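Local coordinates for endo-1,4-beta-xylanase (Pseudoalteromonas haloplanktis, PDB 1H12), which hydrolyses internal beta-1,4 linkages of xylan as a cold-adapted family 8 glycoside hydrolase, and probably acts on cellulose and related beta-glucans as well, at residues E279-M287 and R379-M387; N320-V328 and G338-N348. All coordinates share one frame; numbering follows the deposited sequence. Where two conformers were deposited one is given.

The four segments come along the chain in the order 279-287, 320-328, 338-348 and 379-387. Contact 2 therefore falls, in sequence, between the two halves of contact 1. Their centres are about 11 Å apart. Contact 1 joins the starts of helices 283-296 and 379-392 close to the centre of the molecule. Contact 2 lies further out and ties the loop after helix 300-318 to the start of helix 342-351. The two meet where Trp283 NE1 probably donates a hydrogen bond to Gln327 O. Both contribute to the same xylose pocket, with Asn382 from contact 1 and Gln327, Gly341 and Glu342 from contact 2. Two helix starts and a loop, distant in sequence, thus contribute to one sugar site.

Contact 1 (E279-M287 and R379-M387); sequences EFDAWRVIM and RYYNGSLYM. With XYP (beta-D-xylopyranose), chain B.
Tyr381 reaches across to Phe280, Trp283 and Arg284 with one side chain. Its hydroxyl donates to Phe280 O, with OH to O at 2.6 Å. The donor sits above the carbonyl plane and not on a lone pair. The same oxygen accepts from Arg284 NH1 at 2.8 Å, in the plane of the guanidinium, with an N-H...O angle of 151°. The hydroxyl is therefore gripped as donor and as acceptor. The guanidinium stands steeply to the phenol ring. Trp283 and Tyr381 form a strongly offset pair, with ring centroids 5.1 Å apart and planes at 21°. They barely overlap, and Tyr381 CE2 lies 3.4 Å from both CE3 and CZ3 of Trp283. Leu385, one turn beyond Tyr381, puts CD1 at the edge of the indole, 3.9 Å from Trp283 CE3. Its CD2 meets Arg284 CD at 4.0 Å.

The phenol reaches over because Tyr381 CG is anti to the backbone N (chi1 -174°). The two helix starts run parallel, with segment axes 12.7 Å apart, and long side chains fill that distance. Asp281 OD1 forms a salt bridge with the Arg284 guanidinium, through weak bonds from NH1 and NH2. Arg284 NH2 also pairs with Glu78 and Asp144. Upstream, Glu279 receives the backbone N-H groups of Asp281 and Ala282 on its carboxylate. Asn382, next to Tyr381, borders the bound xylose.

Donation from Arg284 would probably polarise the Tyr381 hydroxyl and strengthen its bond to Phe280 O, while the two bonds together limit rotation of the hydroxyl.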
loop_
_atom_site.group_PDB
_atom_site.type_symbol
_atom_site.label_atom_id
_atom_site.label_comp_id
_atom_site.label_asym_id
_atom_site.label_seq_id
_atom_site.Cartn_x
_atom_site.Cartn_y
_atom_site.Cartn_z
ATOM N N GLU A 279 -8.281 11.519 -0.015
ATOM C CA GLU A 279 -8.772 10.851 -1.208
ATOM C C GLU A 279 -8.187 9.443 -1.262
ATOM O O GLU A 279 -7.804 8.862 -0.249
ATOM C CB GLU A 279 -8.551 11.728 -2.454
ATOM C CG GLU A 279 -7.151 12.243 -2.635
ATOM C CD GLU A 279 -6.072 11.183 -2.470
ATOM O OE1 GLU A 279 -5.638 10.542 -3.462
ATOM O OE2 GLU A 279 -5.709 10.958 -1.277
ATOM N N PHE A 280 -8.138 8.844 -2.447
ATOM C CA PHE A 280 -7.785 7.454 -2.588
ATOM C C PHE A 280 -6.419 7.096 -2.016
ATOM O O PHE A 280 -6.313 6.092 -1.334
ATOM C CB PHE A 280 -7.919 7.078 -4.069
ATOM C CG PHE A 280 -9.275 7.611 -4.635
ATOM C CD1 PHE A 280 -10.446 6.950 -4.297
ATOM C CD2 PHE A 280 -9.387 8.881 -5.294
ATOM C CE1 PHE A 280 -11.701 7.431 -4.714
ATOM C CE2 PHE A 280 -10.646 9.329 -5.687
ATOM C CZ PHE A 280 -11.769 8.604 -5.391
ATOM N N ASP A 281 -5.385 7.885 -2.293
ATOM C CA ASP A 281 -4.100 7.614 -1.694
ATOM C C ASP A 281 -4.196 7.705 -0.162
ATOM O O ASP A 281 -3.726 6.832 0.560
ATOM C CB ASP A 281 -3.008 8.561 -2.177
ATOM C CG ASP A 281 -2.283 8.120 -3.409
ATOM O OD1 ASP A 281 -2.682 7.054 -4.002
ATOM O OD2 ASP A 281 -1.291 8.743 -3.816
ATOM N N ALA A 282 -4.799 8.794 0.311
ATOM C CA ALA A 282 -4.863 9.054 1.737
ATOM C C ALA A 282 -5.530 7.963 2.509
ATOM O O ALA A 282 -5.227 7.767 3.693
ATOM C CB ALA A 282 -5.488 10.402 2.002
ATOM N N TRP A 283 -6.450 7.218 1.903
ATOM C CA TRP A 283 -7.077 6.083 2.556
ATOM C C TRP A 283 -6.044 5.178 3.221
ATOM O O TRP A 283 -6.319 4.579 4.259
ATOM C CB TRP A 283 -7.844 5.174 1.611
ATOM C CG TRP A 283 -9.066 5.713 0.922
ATOM C CD1 TRP A 283 -9.671 6.938 1.050
ATOM C CD2 TRP A 283 -9.823 4.995 -0.050
ATOM N NE1 TRP A 283 -10.750 6.995 0.219
ATOM C CE2 TRP A 283 -10.848 5.818 -0.476
ATOM C CE3 TRP A 283 -9.722 3.709 -0.594
ATOM C CZ2 TRP A 283 -11.742 5.394 -1.436
ATOM C CZ3 TRP A 283 -10.597 3.292 -1.516
ATOM C CH2 TRP A 283 -11.586 4.132 -1.955
ATOM N N ARG A 284 -4.907 5.001 2.543
ATOM C CA ARG A 284 -3.938 4.016 2.987
ATOM C C ARG A 284 -3.114 4.465 4.179
ATOM O O ARG A 284 -2.430 3.634 4.766
ATOM C CB ARG A 284 -2.977 3.654 1.811
ATOM C CG ARG A 284 -3.692 3.069 0.616
ATOM C CD ARG A 284 -2.751 2.429 -0.380
ATOM N NE ARG A 284 -1.751 3.289 -1.012
ATOM C CZ ARG A 284 -1.955 4.014 -2.096
ATOM N NH1 ARG A 284 -3.154 4.177 -2.581
ATOM N NH2 ARG A 284 -0.950 4.545 -2.708
ATOM N N VAL A 285 -3.147 5.737 4.515
ATOM C CA VAL A 285 -2.290 6.225 5.586
ATOM C C VAL A 285 -2.576 5.522 6.902
ATOM O O VAL A 285 -1.649 4.988 7.523
ATOM C CB VAL A 285 -2.352 7.739 5.729
ATOM C CG1 VAL A 285 -1.490 8.200 6.881
ATOM C CG2 VAL A 285 -1.934 8.449 4.449
ATOM N N ILE A 286 -3.824 5.509 7.373
ATOM C CA ILE A 286 -4.052 4.858 8.655
ATOM C C ILE A 286 -3.910 3.324 8.577
ATOM O O ILE A 286 -3.598 2.690 9.577
ATOM C CB ILE A 286 -5.308 5.307 9.384
ATOM C CG1 ILE A 286 -6.618 4.919 8.658
ATOM C CG2 ILE A 286 -5.213 6.802 9.705
ATOM C CD1 ILE A 286 -7.870 5.201 9.495
ATOM N N MET A 287 -4.075 2.753 7.383
ATOM C CA MET A 287 -3.707 1.358 7.172
ATOM C C MET A 287 -2.204 1.159 7.472
ATOM O O MET A 287 -1.837 0.213 8.175
ATOM C CB MET A 287 -4.025 0.954 5.736
ATOM C CG MET A 287 -3.749 -0.439 5.370
ATOM S SD MET A 287 -4.069 -0.744 3.647
ATOM C CE MET A 287 -3.036 0.053 2.727
ATOM N N ARG A 379 -13.330 -2.709 -9.030
ATOM C CA ARG A 379 -12.679 -3.668 -8.204
ATOM C C ARG A 379 -11.165 -3.562 -8.139
ATOM O O ARG A 379 -10.566 -4.197 -7.272
ATOM C CB ARG A 379 -13.100 -5.095 -8.548
ATOM C CG ARG A 379 -12.552 -5.604 -9.863
ATOM C CD ARG A 379 -13.011 -7.014 -10.102
ATOM N NE ARG A 379 -12.499 -7.669 -11.276
ATOM C CZ ARG A 379 -13.065 -7.637 -12.455
ATOM N NH1 ARG A 379 -14.126 -6.812 -12.686
ATOM N NH2 ARG A 379 -12.604 -8.413 -13.397
ATOM N N TYR A 380 -10.504 -2.849 -9.048
ATOM C CA TYR A 380 -9.037 -2.773 -8.937
ATOM C C TYR A 380 -8.603 -2.223 -7.625
ATOM O O TYR A 380 -7.831 -2.813 -6.900
ATOM C CB TYR A 380 -8.449 -1.971 -10.106
ATOM C CG TYR A 380 -7.025 -1.506 -9.804
ATOM C CD1 TYR A 380 -5.955 -2.342 -9.911
ATOM C CD2 TYR A 380 -6.795 -0.196 -9.424
ATOM C CE1 TYR A 380 -4.673 -1.916 -9.603
ATOM C CE2 TYR A 380 -5.500 0.251 -9.110
ATOM C CZ TYR A 380 -4.443 -0.639 -9.187
ATOM O OH TYR A 380 -3.149 -0.236 -8.880
ATOM N N TYR A 381 -9.042 -1.024 -7.300
ATOM C CA TYR A 381 -8.463 -0.429 -6.111
ATOM C C TYR A 381 -9.135 -1.016 -4.871
ATOM O O TYR A 381 -8.418 -1.410 -3.878
ATOM C CB TYR A 381 -8.456 1.057 -6.140
ATOM C CG TYR A 381 -7.739 1.762 -4.991
ATOM C CD1 TYR A 381 -6.480 1.434 -4.603
ATOM C CD2 TYR A 381 -8.331 2.791 -4.268
ATOM C CE1 TYR A 381 -5.870 2.026 -3.524
ATOM C CE2 TYR A 381 -7.718 3.452 -3.312
ATOM C CZ TYR A 381 -6.443 3.046 -2.879
ATOM O OH TYR A 381 -5.787 3.614 -1.800
ATOM N N ASN A 382 -10.469 -1.185 -4.923
ATOM C CA ASN A 382 -11.172 -1.834 -3.817
ATOM C C ASN A 382 -10.679 -3.237 -3.541
ATOM O O ASN A 382 -10.461 -3.608 -2.392
ATOM C CB ASN A 382 -12.670 -1.825 -4.060
ATOM C CG ASN A 382 -13.276 -0.415 -3.927
ATOM O OD1 ASN A 382 -14.069 0.006 -4.839
ATOM N ND2 ASN A 382 -12.996 0.256 -2.909
ATOM N N GLY A 383 -10.513 -4.033 -4.583
ATOM C CA GLY A 383 -10.120 -5.405 -4.462
ATOM C C GLY A 383 -8.657 -5.574 -4.065
ATOM O O GLY A 383 -8.324 -6.493 -3.317
ATOM N N SER A 384 -7.779 -4.691 -4.543
ATOM C CA SER A 384 -6.387 -4.787 -4.157
ATOM C C SER A 384 -6.227 -4.526 -2.652
ATOM O O SER A 384 -5.485 -5.222 -1.958
ATOM C CB SER A 384 -5.563 -3.792 -4.935
ATOM O OG SER A 384 -5.440 -4.105 -6.306
ATOM N N LEU A 385 -6.900 -3.490 -2.152
ATOM C CA LEU A 385 -6.846 -3.207 -0.727
ATOM C C LEU A 385 -7.538 -4.261 0.085
ATOM O O LEU A 385 -7.092 -4.581 1.197
ATOM C CB LEU A 385 -7.441 -1.838 -0.414
ATOM C CG LEU A 385 -6.607 -0.652 -0.875
ATOM C CD1 LEU A 385 -7.326 0.671 -0.525
ATOM C CD2 LEU A 385 -5.242 -0.657 -0.309
ATOM N N TYR A 386 -8.646 -4.803 -0.412
ATOM C CA TYR A 386 -9.360 -5.867 0.274
ATOM C C TYR A 386 -8.429 -7.074 0.502
ATOM O O TYR A 386 -8.380 -7.644 1.593
ATOM C CB TYR A 386 -10.587 -6.242 -0.570
ATOM C CG TYR A 386 -11.485 -7.287 0.088
ATOM C CD1 TYR A 386 -11.312 -8.626 -0.134
ATOM C CD2 TYR A 386 -12.507 -6.922 0.951
ATOM C CE1 TYR A 386 -12.101 -9.598 0.445
ATOM C CE2 TYR A 386 -13.305 -7.883 1.549
ATOM C CZ TYR A 386 -13.094 -9.217 1.301
ATOM O OH TYR A 386 -13.883 -10.182 1.866
ATOM N N MET A 387 -7.672 -7.441 -0.523
ATOM C CA MET A 387 -6.707 -8.548 -0.411
ATOM C C MET A 387 -5.657 -8.255 0.635
ATOM O O MET A 387 -5.397 -9.080 1.513
ATOM C CB MET A 387 -6.069 -8.787 -1.800
ATOM C CG MET A 387 -5.040 -9.889 -1.831
ATOM S SD MET A 387 -5.665 -11.572 -1.788
ATOM C CE MET A 387 -5.519 -12.042 -0.040
HETATM O O1 XYP B . -18.686 -0.508 -6.070
HETATM C C1 XYP B . -18.445 0.900 -5.892
HETATM C C2 XYP B . -17.188 1.082 -5.210
HETATM C C3 XYP B . -16.801 2.498 -4.994
HETATM C C4 XYP B . -17.159 3.341 -6.227
HETATM C C5 XYP B . -18.548 3.024 -6.750
HETATM O O2 XYP B . -17.079 0.376 -3.972
HETATM O O3 XYP B . -15.432 2.606 -4.608
HETATM O O4 XYP B . -16.975 4.716 -6.022
HETATM O O5 XYP B . -18.649 1.612 -6.970
#

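Contact 2 (N320-V328 and G338-N348); sequences NSKNCYEQV and GCAGEGQKAAN. With XYP (beta-D-xylopyranose), chain B.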
loop_
_atom_site.group_PDB
_atom_site.type_symbol
_atom_site.label_atom_id
_atom_site.label_comp_id
_atom_site.label_asym_id
_atom_site.label_seq_id
_atom_site.Cartn_x
_atom_site.Cartn_y
_atom_site.Cartn_z
ATOM N N ASN A 320 -24.242 12.381 7.414
ATOM C CA ASN A 320 -24.381 12.041 5.999
ATOM C C ASN A 320 -25.777 11.515 5.741
ATOM O O ASN A 320 -26.238 10.584 6.403
ATOM C CB ASN A 320 -23.358 11.006 5.586
ATOM C CG ASN A 320 -23.163 10.984 4.073
ATOM O OD1 ASN A 320 -24.048 10.514 3.346
ATOM N ND2 ASN A 320 -22.083 11.581 3.592
ATOM N N SER A 321 -26.433 12.055 4.712
ATOM C CA SER A 321 -27.767 11.623 4.361
ATOM C C SER A 321 -27.868 10.209 3.884
ATOM O O SER A 321 -28.969 9.643 3.906
ATOM C CB SER A 321 -28.341 12.585 3.309
ATOM O OG SER A 321 -27.648 12.413 2.059
ATOM N N LYS A 322 -26.754 9.609 3.479
ATOM C CA LYS A 322 -26.727 8.230 3.044
ATOM C C LYS A 322 -26.323 7.290 4.147
ATOM O O LYS A 322 -26.141 6.122 3.927
ATOM C CB LYS A 322 -25.781 8.089 1.836
ATOM C CG LYS A 322 -26.172 8.970 0.628
ATOM C CD LYS A 322 -24.983 8.981 -0.488
ATOM C CE LYS A 322 -23.616 9.601 0.014
ATOM N NZ LYS A 322 -23.617 10.994 0.292
ATOM N N ASN A 323 -26.068 7.799 5.361
ATOM C CA ASN A 323 -25.623 6.982 6.484
ATOM C C ASN A 323 -24.323 6.235 6.151
ATOM O O ASN A 323 -24.183 5.070 6.510
ATOM C CB ASN A 323 -26.682 6.021 6.970
ATOM C CG ASN A 323 -26.342 5.508 8.399
ATOM O OD1 ASN A 323 -25.936 6.293 9.253
ATOM N ND2 ASN A 323 -26.570 4.211 8.653
ATOM N N CYS A 324 -23.422 6.894 5.498
ATOM C CA CYS A 324 -22.088 6.380 5.211
ATOM C C CYS A 324 -21.093 7.482 5.425
ATOM O O CYS A 324 -21.455 8.665 5.304
ATOM C CB CYS A 324 -21.983 5.875 3.752
ATOM S SG CYS A 324 -22.089 7.244 2.553
ATOM N N TYR A 325 -19.851 7.152 5.710
ATOM C CA TYR A 325 -18.789 8.101 5.465
ATOM C C TYR A 325 -18.348 7.909 4.003
ATOM O O TYR A 325 -18.472 6.826 3.445
ATOM C CB TYR A 325 -17.613 7.975 6.438
ATOM C CG TYR A 325 -16.910 6.659 6.481
ATOM C CD1 TYR A 325 -17.266 5.680 7.407
ATOM C CD2 TYR A 325 -15.864 6.371 5.599
ATOM C CE1 TYR A 325 -16.627 4.456 7.463
ATOM C CE2 TYR A 325 -15.248 5.156 5.649
ATOM C CZ TYR A 325 -15.622 4.177 6.564
ATOM O OH TYR A 325 -14.920 2.983 6.601
ATOM N N GLU A 326 -17.887 9.005 3.410
ATOM C CA GLU A 326 -17.562 9.050 2.016
ATOM C C GLU A 326 -16.087 8.797 1.706
ATOM O O GLU A 326 -15.237 8.736 2.579
ATOM C CB GLU A 326 -18.029 10.377 1.422
ATOM C CG GLU A 326 -19.528 10.553 1.410
ATOM C CD GLU A 326 -20.020 11.795 0.696
ATOM O OE1 GLU A 326 -19.238 12.498 0.039
ATOM O OE2 GLU A 326 -21.240 12.082 0.850
ATOM N N GLN A 327 -15.812 8.700 0.405
ATOM C CA GLN A 327 -14.487 8.425 -0.113
ATOM C C GLN A 327 -13.560 9.606 -0.126
ATOM O O GLN A 327 -12.323 9.391 -0.120
ATOM C CB GLN A 327 -14.619 7.878 -1.550
ATOM C CG GLN A 327 -15.282 6.499 -1.568
ATOM C CD GLN A 327 -15.213 5.758 -2.895
ATOM O OE1 GLN A 327 -15.005 6.328 -3.942
ATOM N NE2 GLN A 327 -15.360 4.451 -2.818
ATOM N N VAL A 328 -14.073 10.812 -0.177
ATOM C CA VAL A 328 -13.251 12.014 -0.312
ATOM C C VAL A 328 -13.748 13.131 0.613
ATOM O O VAL A 328 -14.935 13.513 0.596
ATOM C CB VAL A 328 -13.206 12.531 -1.737
ATOM C CG1 VAL A 328 -12.373 13.809 -1.847
ATOM C CG2 VAL A 328 -12.672 11.499 -2.698
ATOM N N GLY A 338 -18.975 9.649 -3.321
ATOM C CA GLY A 338 -19.502 8.341 -3.060
ATOM C C GLY A 338 -19.269 7.837 -1.657
ATOM O O GLY A 338 -18.266 8.189 -1.013
ATOM N N CYS A 339 -20.165 6.996 -1.206
ATOM C CA CYS A 339 -19.982 6.267 0.002
ATOM C C CYS A 339 -18.720 5.422 -0.051
ATOM O O CYS A 339 -18.340 4.910 -1.090
ATOM C CB CYS A 339 -21.170 5.358 0.336
ATOM S SG CYS A 339 -22.674 6.236 0.828
ATOM N N ALA A 340 -18.101 5.213 1.108
ATOM C CA ALA A 340 -16.927 4.356 1.199
ATOM C C ALA A 340 -17.169 3.036 0.526
ATOM O O ALA A 340 -18.117 2.335 0.803
ATOM C CB ALA A 340 -16.591 4.093 2.629
ATOM N N GLY A 341 -16.229 2.640 -0.271
ATOM C CA GLY A 341 -16.252 1.277 -0.824
ATOM C C GLY A 341 -15.413 0.301 -0.033
ATOM O O GLY A 341 -14.966 0.572 1.073
ATOM N N GLU A 342 -15.237 -0.856 -0.615
ATOM C CA GLU A 342 -14.635 -1.934 0.106
ATOM C C GLU A 342 -13.188 -1.654 0.468
ATOM O O GLU A 342 -12.716 -2.062 1.524
ATOM C CB GLU A 342 -14.717 -3.257 -0.648
ATOM C CG GLU A 342 -16.127 -3.701 -1.044
ATOM C CD GLU A 342 -16.562 -3.263 -2.390
ATOM O OE1 GLU A 342 -15.975 -2.323 -2.959
ATOM O OE2 GLU A 342 -17.512 -3.898 -2.920
ATOM N N GLY A 343 -12.460 -0.982 -0.434
ATOM C CA GLY A 343 -11.043 -0.741 -0.176
ATOM C C GLY A 343 -10.814 0.219 0.981
ATOM O O GLY A 343 -9.876 0.063 1.752
ATOM N N GLN A 344 -11.677 1.230 1.078
ATOM C CA GLN A 344 -11.579 2.186 2.161
ATOM C C GLN A 344 -11.919 1.514 3.471
ATOM O O GLN A 344 -11.241 1.708 4.506
ATOM C CB GLN A 344 -12.463 3.388 1.852
ATOM C CG GLN A 344 -12.264 4.563 2.760
ATOM C CD GLN A 344 -13.189 5.694 2.480
ATOM O OE1 GLN A 344 -14.044 5.595 1.584
ATOM N NE2 GLN A 344 -13.055 6.786 3.259
ATOM N N LYS A 345 -12.991 0.705 3.469
ATOM C CA LYS A 345 -13.342 -0.044 4.656
ATOM C C LYS A 345 -12.233 -1.029 5.054
ATOM O O LYS A 345 -11.981 -1.229 6.241
ATOM C CB LYS A 345 -14.655 -0.779 4.425
ATOM C CG LYS A 345 -15.835 0.126 4.312
ATOM C CD LYS A 345 -17.142 -0.593 4.019
ATOM C CE LYS A 345 -18.356 0.335 4.123
ATOM N NZ LYS A 345 -19.600 -0.344 3.638
ATOM N N ALA A 346 -11.577 -1.607 4.075
ATOM C CA ALA A 346 -10.451 -2.516 4.311
ATOM C C ALA A 346 -9.257 -1.779 4.962
ATOM O O ALA A 346 -8.691 -2.249 5.945
ATOM C CB ALA A 346 -10.032 -3.139 2.963
ATOM N N ALA A 347 -8.901 -0.628 4.427
ATOM C CA ALA A 347 -7.834 0.184 4.984
ATOM C C ALA A 347 -8.132 0.511 6.432
ATOM O O ALA A 347 -7.269 0.437 7.297
ATOM C CB ALA A 347 -7.646 1.434 4.166
ATOM N N ASN A 348 -9.382 0.886 6.717
ATOM C CA ASN A 348 -9.771 1.296 8.041
ATOM C C ASN A 348 -9.773 0.122 9.021
ATOM O O ASN A 348 -9.527 0.296 10.213
ATOM C CB ASN A 348 -11.113 2.014 8.007
ATOM C CG ASN A 348 -11.024 3.341 7.292
ATOM O OD1 ASN A 348 -9.916 3.924 7.220
ATOM N ND2 ASN A 348 -12.169 3.873 6.812
HETATM O O1 XYP B . -18.686 -0.508 -6.070
HETATM C C1 XYP B . -18.445 0.900 -5.892
HETATM C C2 XYP B . -17.188 1.082 -5.210
HETATM C C3 XYP B . -16.801 2.498 -4.994
HETATM C C4 XYP B . -17.159 3.341 -6.227
HETATM C C5 XYP B . -18.548 3.024 -6.750
HETATM O O2 XYP B . -17.079 0.376 -3.972
HETATM O O3 XYP B . -15.432 2.606 -4.608
HETATM O O4 XYP B . -16.975 4.716 -6.022
HETATM O O5 XYP B . -18.649 1.612 -6.970
#
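Tyr325 CG lies between its backbone N and carbonyl carbon (chi1 59°), and this points the ring at the flank of helix 342-348, where its hydroxyl meets Asn348. Gln344 CG is anti to its own backbone N (chi1 -169°), and the rest of that chain is extended toward the backbone of Glu326. Asn348 ND2 donates in its amide plane to Tyr325 OH at 2.9 Å. The tyrosine ring also meets Ala340, with CE2 to CB at 3.5 Å, and has the Gln344 amide at its edge. Replacing Tyr325 by a phenylalanine would probably leave the buried Asn348 amide without this acceptor and freer to turn.

Gln344 NE2 gives a bond to Glu326 O at 3.0 Å and another to the hydroxyl of Tyr278. Two backbone bonds flank the single bridge of Glu326 with Cys339. Ala340 N donates to Tyr325 O at 2.9 Å, and Gln327 N donates to Gly338 O at 2.9 Å, nearly in line with the carbonyl. Beside them the disulfide joins Cys324 SG to Cys339 SG at 2.1 Å. Lys322 CE packs 3.6 Å from Cys339 SG. The Lys322 NZ forms a salt bridge with Glu326 OE2 at 2.7 Å, and Asn320 ND2 meets that oxygen from the other face of the carboxylate.

Gly341 is the N-cap of the helix, and its CA lies close to the sugar O2. Together, a disulfide-closed loop and a helix start bring Gln327, Gly341 and Glu342 to the xylose, forming part of the sugar pocket of this family 8 enzyme.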